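Local coordinates for clavulanic acid biosynthesis oligopeptide binding protein 2 (Streptomyces clavuligerus, PDB 2WOL), which probably binds oligopeptides as a solute-binding protein of the clavulanic acid biosynthetic pathway, at residues Ala393-Ala406 / Arg442-Gly454. Sequence-based numbering, arbitrary orientation.
Sequences AVIGTQRGKFRLVA and REHGLGLLVTDWG
Val450 fills the angle between strand 393-398 and helix 401-406, and its two methyls divide the work. With CG1 anti to the backbone N (chi1 178°), that branch lies over one face of the Phe402 ring, 4.0 Å from Phe402 CG, and also meets Val405 CG1. CG2 turns to Ile395, 3.6 Å from its CD1, and also touches Ala406 of the helix. Phe402 and Val450 overlap head to tail, and the far end of the ring reaches Asp452, whose OD1 sits 3.3 Å from Phe402 CZ. The carboxylate meets the ring at its edge, the two planes 83° apart, an approach that would set negative oxygen against the slightly positive ring hydrogens. Gln398 OE1 lies over the face opposite Val450 CG1, toward the rim.

The strands run parallel, 19° apart. Gly396 bonds to both neighbours of Leu449: its N donates to Leu448 O at 2.8 Å, and its O accepts from Val450 N at 3.0 Å. Leu446 CD2 and Leu449 CD2 both rest against Gly396 CA, where there is little room for a side chain. On the face opposite Leu449, the Ile395 and Leu448 side chains meet at an angle, CG1 against CB. Val394 CG1 packs on Leu446 CD2, and a water accepts from Val394 N and donates to the O of Gly445, the positive-phi C-prime residue of the Schellman motif ending helix 438-444.

His305 from strand 303-309 meets Phe402. Helix 401-414 links strand 391-398 to its parallel neighbour 418-425, a beta-alpha-beta unit, and strand 448-453 pairs on the other edge, as is characteristic of the alpha/beta lobes of periplasmic-binding-protein folds.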
ATOM      1  N   ALA A 393      -8.759   0.218 -30.890  1.00 11.46           N
ATOM      2  CA  ALA A 393      -7.860  -0.303 -29.863  1.00 10.96           C
ATOM      3  C   ALA A 393      -8.615  -1.139 -28.836  1.00 10.58           C
ATOM      4  O   ALA A 393      -9.844  -1.242 -28.886  1.00 10.23           O
ATOM      5  CB  ALA A 393      -7.090   0.837 -29.186  1.00 11.46           C
ATOM      6  N   VAL A 394      -7.861  -1.739 -27.916  1.00  9.95           N
ATOM      7  CA  VAL A 394      -8.413  -2.591 -26.868  1.00 10.04           C
ATOM      8  C   VAL A 394      -7.973  -2.089 -25.496  1.00  9.62           C
ATOM      9  O   VAL A 394      -6.793  -1.796 -25.278  1.00  9.94           O
ATOM     10  CB  VAL A 394      -7.974  -4.078 -27.040  1.00  9.63           C
ATOM     11  CG1 VAL A 394      -8.585  -4.960 -25.961  1.00 10.26           C
ATOM     12  CG2 VAL A 394      -8.360  -4.598 -28.422  1.00 10.96           C
ATOM     13  N   ILE A 395      -8.935  -1.999 -24.581  1.00 10.02           N
ATOM     14  CA  ILE A 395      -8.658  -1.676 -23.185  1.00 10.12           C
ATOM     15  C   ILE A 395      -8.783  -2.931 -22.317  1.00 10.43           C
ATOM     16  O   ILE A 395      -9.783  -3.650 -22.389  1.00 10.35           O
ATOM     17  CB  ILE A 395      -9.555  -0.507 -22.657  1.00  9.91           C
ATOM     18  CG1 ILE A 395      -9.169  -0.136 -21.216  1.00  9.66           C
ATOM     19  CG2 ILE A 395     -11.062  -0.823 -22.812  1.00 10.28           C
ATOM     20  CD1 ILE A 395      -9.672   1.235 -20.774  1.00 10.14           C
ATOM     21  N   GLY A 396      -7.752  -3.192 -21.517  1.00 10.61           N
ATOM     22  CA  GLY A 396      -7.749  -4.323 -20.592  1.00 11.40           C
ATOM     23  C   GLY A 396      -8.286  -3.928 -19.230  1.00 12.16           C
ATOM     24  O   GLY A 396      -8.002  -2.834 -18.736  1.00 11.59           O
ATOM     25  N   THR A 397      -9.060  -4.822 -18.617  1.00 13.10           N
ATOM     26  CA  THR A 397      -9.692  -4.534 -17.332  1.00 14.53           C
ATOM     27  C   THR A 397     -10.074  -5.812 -16.576  1.00 15.82           C
ATOM     28  O   THR A 397      -9.882  -6.918 -17.083  1.00 15.35           O
ATOM     29  CB  THR A 397     -10.934  -3.623 -17.516  1.00 14.59           C
ATOM     30  OG1 THR A 397     -11.371  -3.140 -16.244  1.00 14.86           O
ATOM     31  CG2 THR A 397     -12.077  -4.368 -18.198  1.00 13.84           C
ATOM     32  N   GLN A 398     -10.582  -5.634 -15.357  1.00 17.74           N
ATOM     33  CA  GLN A 398     -11.190  -6.702 -14.554  1.00 19.67           C
ATOM     34  C   GLN A 398     -12.701  -6.593 -14.663  1.00 20.25           C
ATOM     35  O   GLN A 398     -13.226  -5.523 -14.977  1.00 20.47           O
ATOM     36  CB  GLN A 398     -10.866  -6.515 -13.068  1.00 19.51           C
ATOM     37  CG  GLN A 398      -9.432  -6.689 -12.629  1.00 21.01           C
ATOM     38  CD  GLN A 398      -9.265  -6.477 -11.127  1.00 21.00           C
ATOM     39  OE1 GLN A 398     -10.109  -5.855 -10.474  1.00 22.86           O
ATOM     40  NE2 GLN A 398      -8.179  -7.000 -10.572  1.00 23.88           N
ATOM     41  N   ARG A 399     -13.403  -7.686 -14.361  1.00 21.30           N
ATOM     42  CA  ARG A 399     -14.840  -7.631 -14.085  1.00 22.13           C
ATOM     43  C   ARG A 399     -15.104  -6.784 -12.841  1.00 22.07           C
ATOM     44  O   ARG A 399     -14.281  -6.749 -11.923  1.00 22.37           O
ATOM     45  CB  ARG A 399     -15.405  -9.040 -13.879  1.00 22.47           C
ATOM     46  CG  ARG A 399     -15.877  -9.714 -15.158  1.00 24.23           C
ATOM     47  CD  ARG A 399     -15.994 -11.229 -15.010  1.00 26.99           C
ATOM     48  NE  ARG A 399     -14.701 -11.909 -15.122  1.00 28.90           N
ATOM     49  CZ  ARG A 399     -14.183 -12.381 -16.256  1.00 29.86           C
ATOM     50  NH1 ARG A 399     -14.836 -12.250 -17.404  1.00 30.43           N
ATOM     51  NH2 ARG A 399     -13.001 -12.987 -16.240  1.00 30.34           N
ATOM     52  N   GLY A 400     -16.244  -6.097 -12.818  1.00 22.21           N
ATOM     53  CA  GLY A 400     -16.643  -5.299 -11.659  1.00 21.99           C
ATOM     54  C   GLY A 400     -16.461  -3.805 -11.850  1.00 21.93           C
ATOM     55  O   GLY A 400     -16.793  -3.261 -12.905  1.00 21.91           O
ATOM     56  N   LYS A 401     -15.930  -3.145 -10.823  1.00 21.77           N
ATOM     57  CA  LYS A 401     -15.767  -1.689 -10.822  1.00 21.58           C
ATOM     58  C   LYS A 401     -14.792  -1.213 -11.898  1.00 20.85           C
ATOM     59  O   LYS A 401     -14.968  -0.134 -12.474  1.00 20.70           O
ATOM     60  CB  LYS A 401     -15.314  -1.199  -9.441  1.00 21.98           C
ATOM     61  CG  LYS A 401     -15.767   0.216  -9.096  1.00 23.23           C
ATOM     62  CD  LYS A 401     -17.261   0.269  -8.791  1.00 24.99           C
ATOM     63  CE  LYS A 401     -17.714   1.684  -8.471  1.00 25.73           C
ATOM     64  NZ  LYS A 401     -19.191   1.844  -8.614  1.00 26.54           N
ATOM     65  N   PHE A 402     -13.768  -2.023 -12.158  1.00 19.97           N
ATOM     66  CA  PHE A 402     -12.796  -1.743 -13.213  1.00 19.21           C
ATOM     67  C   PHE A 402     -13.461  -1.757 -14.586  1.00 18.55           C
ATOM     68  O   PHE A 402     -13.082  -0.979 -15.466  1.00 18.49           O
ATOM     69  CB  PHE A 402     -11.654  -2.764 -13.174  1.00 19.32           C
ATOM     70  CG  PHE A 402     -10.578  -2.457 -12.165  1.00 19.48           C
ATOM     71  CD1 PHE A 402     -10.846  -1.704 -11.023  1.00 20.02           C
ATOM     72  CD2 PHE A 402      -9.294  -2.959 -12.346  1.00 19.50           C
ATOM     73  CE1 PHE A 402      -9.845  -1.439 -10.090  1.00 20.15           C
ATOM     74  CE2 PHE A 402      -8.291  -2.705 -11.418  1.00 19.99           C
ATOM     75  CZ  PHE A 402      -8.565  -1.941 -10.290  1.00 19.76           C
ATOM     76  N   ARG A 403     -14.437  -2.650 -14.765  1.00 17.57           N
ATOM     77  CA  ARG A 403     -15.181  -2.753 -16.024  1.00 16.89           C
ATOM     78  C   ARG A 403     -16.039  -1.511 -16.274  1.00 16.45           C
ATOM     79  O   ARG A 403     -16.092  -1.006 -17.399  1.00 15.79           O
ATOM     80  CB  ARG A 403     -16.036  -4.030 -16.065  1.00 17.04           C
ATOM     81  CG  ARG A 403     -16.921  -4.178 -17.309  1.00 17.18           C
ATOM     82  CD  ARG A 403     -16.102  -4.155 -18.596  1.00 17.99           C
ATOM     83  NE  ARG A 403     -16.928  -3.937 -19.784  1.00 18.46           N
ATOM     84  CZ  ARG A 403     -17.252  -4.879 -20.665  1.00 19.09           C
ATOM     85  NH1 ARG A 403     -16.824  -6.126 -20.510  1.00 19.48           N
ATOM     86  NH2 ARG A 403     -18.003  -4.571 -21.712  1.00 19.95           N
ATOM     87  N   LEU A 404     -16.694  -1.021 -15.223  1.00 16.01           N
ATOM     88  CA  LEU A 404     -17.468   0.218 -15.317  1.00 15.73           C
ATOM     89  C   LEU A 404     -16.591   1.386 -15.759  1.00 14.80           C
ATOM     90  O   LEU A 404     -16.999   2.191 -16.597  1.00 14.87           O
ATOM     91  CB  LEU A 404     -18.156   0.548 -13.986  1.00 16.25           C
ATOM     92  CG  LEU A 404     -19.215  -0.420 -13.447  1.00 17.41           C
ATOM     93  CD1 LEU A 404     -19.739   0.082 -12.110  1.00 18.58           C
ATOM     94  CD2 LEU A 404     -20.360  -0.624 -14.431  1.00 18.02           C
ATOM     95  N   VAL A 405     -15.387   1.463 -15.198  1.00 13.81           N
ATOM     96  CA  VAL A 405     -14.415   2.482 -15.594  1.00 13.00           C
ATOM     97  C   VAL A 405     -14.005   2.301 -17.060  1.00 12.43           C
ATOM     98  O   VAL A 405     -13.978   3.272 -17.824  1.00 11.98           O
ATOM     99  CB  VAL A 405     -13.193   2.504 -14.641  1.00 12.82           C
ATOM    100  CG1 VAL A 405     -12.068   3.375 -15.197  1.00 12.47           C
ATOM    101  CG2 VAL A 405     -13.613   2.992 -13.257  1.00 13.94           C
ATOM    102  N   ALA A 406     -13.725   1.059 -17.457  1.00 12.10           N
ATOM    103  CA  ALA A 406     -13.384   0.757 -18.852  1.00 11.49           C
ATOM    104  C   ALA A 406     -14.472   1.230 -19.817  1.00 11.51           C
ATOM    105  O   ALA A 406     -14.168   1.842 -20.843  1.00 11.06           O
ATOM    106  CB  ALA A 406     -13.113  -0.734 -19.039  1.00 11.76           C
ATOM    107  N   ARG A 442       1.001  -7.884 -24.374  1.00 11.06           N
ATOM    108  CA  ARG A 442       1.310  -8.046 -25.797  1.00 11.28           C
ATOM    109  C   ARG A 442       0.409  -9.075 -26.487  1.00 11.54           C
ATOM    110  O   ARG A 442      -0.062  -8.837 -27.598  1.00 11.78           O
ATOM    111  CB  ARG A 442       2.788  -8.389 -25.988  1.00 11.49           C
ATOM    112  CG  ARG A 442       3.711  -7.207 -25.773  1.00 12.32           C
ATOM    113  CD  ARG A 442       5.142  -7.662 -25.549  1.00 12.67           C
ATOM    114  NE  ARG A 442       6.063  -6.535 -25.433  1.00 12.58           N
ATOM    115  CZ  ARG A 442       6.248  -5.826 -24.322  1.00 12.86           C
ATOM    116  NH1 ARG A 442       5.569  -6.118 -23.214  1.00 12.43           N
ATOM    117  NH2 ARG A 442       7.118  -4.822 -24.324  1.00 12.70           N
ATOM    118  N   GLU A 443       0.157 -10.203 -25.821  1.00 11.50           N
ATOM    119  CA  GLU A 443      -0.704 -11.261 -26.375  1.00 11.99           C
ATOM    120  C   GLU A 443      -2.080 -10.736 -26.796  1.00 11.41           C
ATOM    121  O   GLU A 443      -2.590 -11.075 -27.873  1.00 11.26           O
ATOM    122  CB  GLU A 443      -0.865 -12.410 -25.370  1.00 11.98           C
ATOM    123  CG  GLU A 443      -1.782 -13.537 -25.854  1.00 12.99           C
ATOM    124  CD  GLU A 443      -2.012 -14.634 -24.821  1.00 13.80           C
ATOM    125  OE1 GLU A 443      -1.266 -14.704 -23.818  1.00 17.50           O
ATOM    126  OE2 GLU A 443      -2.953 -15.434 -25.016  1.00 16.96           O
ATOM    127  N   HIS A 444      -2.670  -9.904 -25.942  1.00 10.90           N
ATOM    128  CA  HIS A 444      -4.019  -9.401 -26.163  1.00 10.61           C
ATOM    129  C   HIS A 444      -4.044  -7.993 -26.751  1.00  9.96           C
ATOM    130  O   HIS A 444      -5.117  -7.458 -27.023  1.00 10.39           O
ATOM    131  CB  HIS A 444      -4.826  -9.456 -24.867  1.00 10.43           C
ATOM    132  CG  HIS A 444      -4.983 -10.838 -24.320  1.00 11.46           C
ATOM    133  ND1 HIS A 444      -5.800 -11.779 -24.908  1.00 12.08           N
ATOM    134  CD2 HIS A 444      -4.422 -11.442 -23.247  1.00 12.65           C
ATOM    135  CE1 HIS A 444      -5.739 -12.904 -24.216  1.00 12.94           C
ATOM    136  NE2 HIS A 444      -4.912 -12.724 -23.202  1.00 12.99           N
ATOM    137  N   GLY A 445      -2.864  -7.412 -26.950  1.00  9.64           N
ATOM    138  CA  GLY A 445      -2.741  -6.086 -27.567  1.00  9.14           C
ATOM    139  C   GLY A 445      -3.470  -5.023 -26.770  1.00  9.35           C
ATOM    140  O   GLY A 445      -4.305  -4.286 -27.309  1.00  9.12           O
ATOM    141  N   LEU A 446      -3.133  -4.944 -25.487  1.00  9.14           N
ATOM    142  CA  LEU A 446      -3.822  -4.066 -24.542  1.00  9.03           C
ATOM    143  C   LEU A 446      -3.161  -2.692 -24.489  1.00  9.09           C
ATOM    144  O   LEU A 446      -2.283  -2.432 -23.660  1.00  9.27           O
ATOM    145  CB  LEU A 446      -3.880  -4.713 -23.151  1.00  9.18           C
ATOM    146  CG  LEU A 446      -4.473  -6.129 -23.114  1.00  9.03           C
ATOM    147  CD1 LEU A 446      -4.397  -6.751 -21.725  1.00  9.86           C
ATOM    148  CD2 LEU A 446      -5.912  -6.146 -23.640  1.00 10.09           C
ATOM    149  N   GLY A 447      -3.594  -1.819 -25.395  1.00  8.98           N
ATOM    150  CA  GLY A 447      -3.042  -0.474 -25.531  1.00  8.71           C
ATOM    151  C   GLY A 447      -3.369   0.419 -24.351  1.00  8.42           C
ATOM    152  O   GLY A 447      -2.620   1.352 -24.052  1.00  8.55           O
ATOM    153  N   LEU A 448      -4.501   0.136 -23.704  1.00  8.33           N
ATOM    154  CA  LEU A 448      -4.888   0.796 -22.458  1.00  8.13           C
ATOM    155  C   LEU A 448      -5.190  -0.248 -21.392  1.00  8.10           C
ATOM    156  O   LEU A 448      -5.664  -1.343 -21.709  1.00  8.07           O
ATOM    157  CB  LEU A 448      -6.122   1.687 -22.655  1.00  8.54           C
ATOM    158  CG  LEU A 448      -6.161   2.652 -23.842  1.00  8.98           C
ATOM    159  CD1 LEU A 448      -6.992   2.044 -24.967  1.00 11.21           C
ATOM    160  CD2 LEU A 448      -6.734   3.997 -23.442  1.00 11.90           C
ATOM    161  N   LEU A 449      -4.924   0.105 -20.136  1.00  7.83           N
ATOM    162  CA  LEU A 449      -5.161  -0.782 -18.993  1.00  8.19           C
ATOM    163  C   LEU A 449      -5.745   0.010 -17.837  1.00  8.43           C
ATOM    164  O   LEU A 449      -5.236   1.086 -17.500  1.00  8.25           O
ATOM    165  CB  LEU A 449      -3.853  -1.440 -18.540  1.00  8.22           C
ATOM    166  CG  LEU A 449      -3.216  -2.466 -19.482  1.00  8.62           C
ATOM    167  CD1 LEU A 449      -1.773  -2.742 -19.084  1.00  9.35           C
ATOM    168  CD2 LEU A 449      -4.041  -3.758 -19.475  1.00  9.11           C
ATOM    169  N   VAL A 450      -6.802  -0.524 -17.228  1.00  8.91           N
ATOM    170  CA  VAL A 450      -7.392   0.080 -16.035  1.00  9.40           C
ATOM    171  C   VAL A 450      -6.795  -0.577 -14.802  1.00  9.42           C
ATOM    172  O   VAL A 450      -6.771  -1.804 -14.694  1.00  9.39           O
ATOM    173  CB  VAL A 450      -8.932  -0.099 -15.991  1.00  9.70           C
ATOM    174  CG1 VAL A 450      -9.521   0.510 -14.707  1.00 10.12           C
ATOM    175  CG2 VAL A 450      -9.580   0.520 -17.214  1.00  9.64           C
ATOM    176  N   THR A 451      -6.316   0.231 -13.863  1.00  9.52           N
ATOM    177  CA  THR A 451      -5.824  -0.327 -12.612  1.00 10.17           C
ATOM    178  C   THR A 451      -5.909   0.655 -11.451  1.00 10.20           C
ATOM    179  O   THR A 451      -6.281   1.813 -11.630  1.00  9.85           O
ATOM    180  CB  THR A 451      -4.391  -0.913 -12.765  1.00 10.45           C
ATOM    181  OG1 THR A 451      -4.121  -1.798 -11.671  1.00 11.59           O
ATOM    182  CG2 THR A 451      -3.335   0.180 -12.824  1.00 11.25           C
ATOM    183  N   ASP A 452      -5.596   0.166 -10.257  1.00 10.67           N
ATOM    184  CA  ASP A 452      -5.400   1.027  -9.101  1.00 11.15           C
ATOM    185  C   ASP A 452      -4.100   0.628  -8.420  1.00 10.74           C
ATOM    186  O   ASP A 452      -3.616  -0.490  -8.613  1.00 11.79           O
ATOM    187  CB  ASP A 452      -6.606   0.999  -8.150  1.00 11.83           C
ATOM    188  CG  ASP A 452      -6.763  -0.320  -7.408  1.00 14.19           C
ATOM    189  OD1 ASP A 452      -6.336  -1.381  -7.910  1.00 16.81           O
ATOM    190  OD2 ASP A 452      -7.348  -0.289  -6.304  1.00 18.47           O
ATOM    191  N   TRP A 453      -3.530   1.551  -7.653  1.00  9.99           N
ATOM    192  CA  TRP A 453      -2.203   1.375  -7.084  1.00  9.62           C
ATOM    193  C   TRP A 453      -2.096   2.107  -5.758  1.00  9.33           C
ATOM    194  O   TRP A 453      -2.563   3.238  -5.630  1.00  9.06           O
ATOM    195  CB  TRP A 453      -1.144   1.911  -8.053  1.00  9.78           C
ATOM    196  CG  TRP A 453       0.197   2.160  -7.423  1.00  9.79           C
ATOM    197  CD1 TRP A 453       0.740   3.375  -7.111  1.00 10.31           C
ATOM    198  CD2 TRP A 453       1.162   1.176  -7.026  1.00  9.91           C
ATOM    199  NE1 TRP A 453       1.979   3.209  -6.546  1.00 10.01           N
ATOM    200  CE2 TRP A 453       2.267   1.871  -6.484  1.00  9.84           C
ATOM    201  CE3 TRP A 453       1.201  -0.224  -7.077  1.00  9.46           C
ATOM    202  CZ2 TRP A 453       3.399   1.213  -5.995  1.00 10.65           C
ATOM    203  CZ3 TRP A 453       2.334  -0.875  -6.600  1.00  9.98           C
ATOM    204  CH2 TRP A 453       3.413  -0.155  -6.060  1.00 10.45           C
ATOM    205  N   GLY A 454      -1.485   1.445  -4.781  1.00  9.00           N
ATOM    206  CA  GLY A 454      -1.086   2.076  -3.530  1.00  9.36           C
ATOM    207  C   GLY A 454       0.366   1.742  -3.245  1.00  9.12           C
ATOM    208  O   GLY A 454       0.813   0.616  -3.470  1.00  9.31           O
TER
HETATM  209  O   HOH W   1      -4.935  -1.699 -28.228  1.00 10.45           O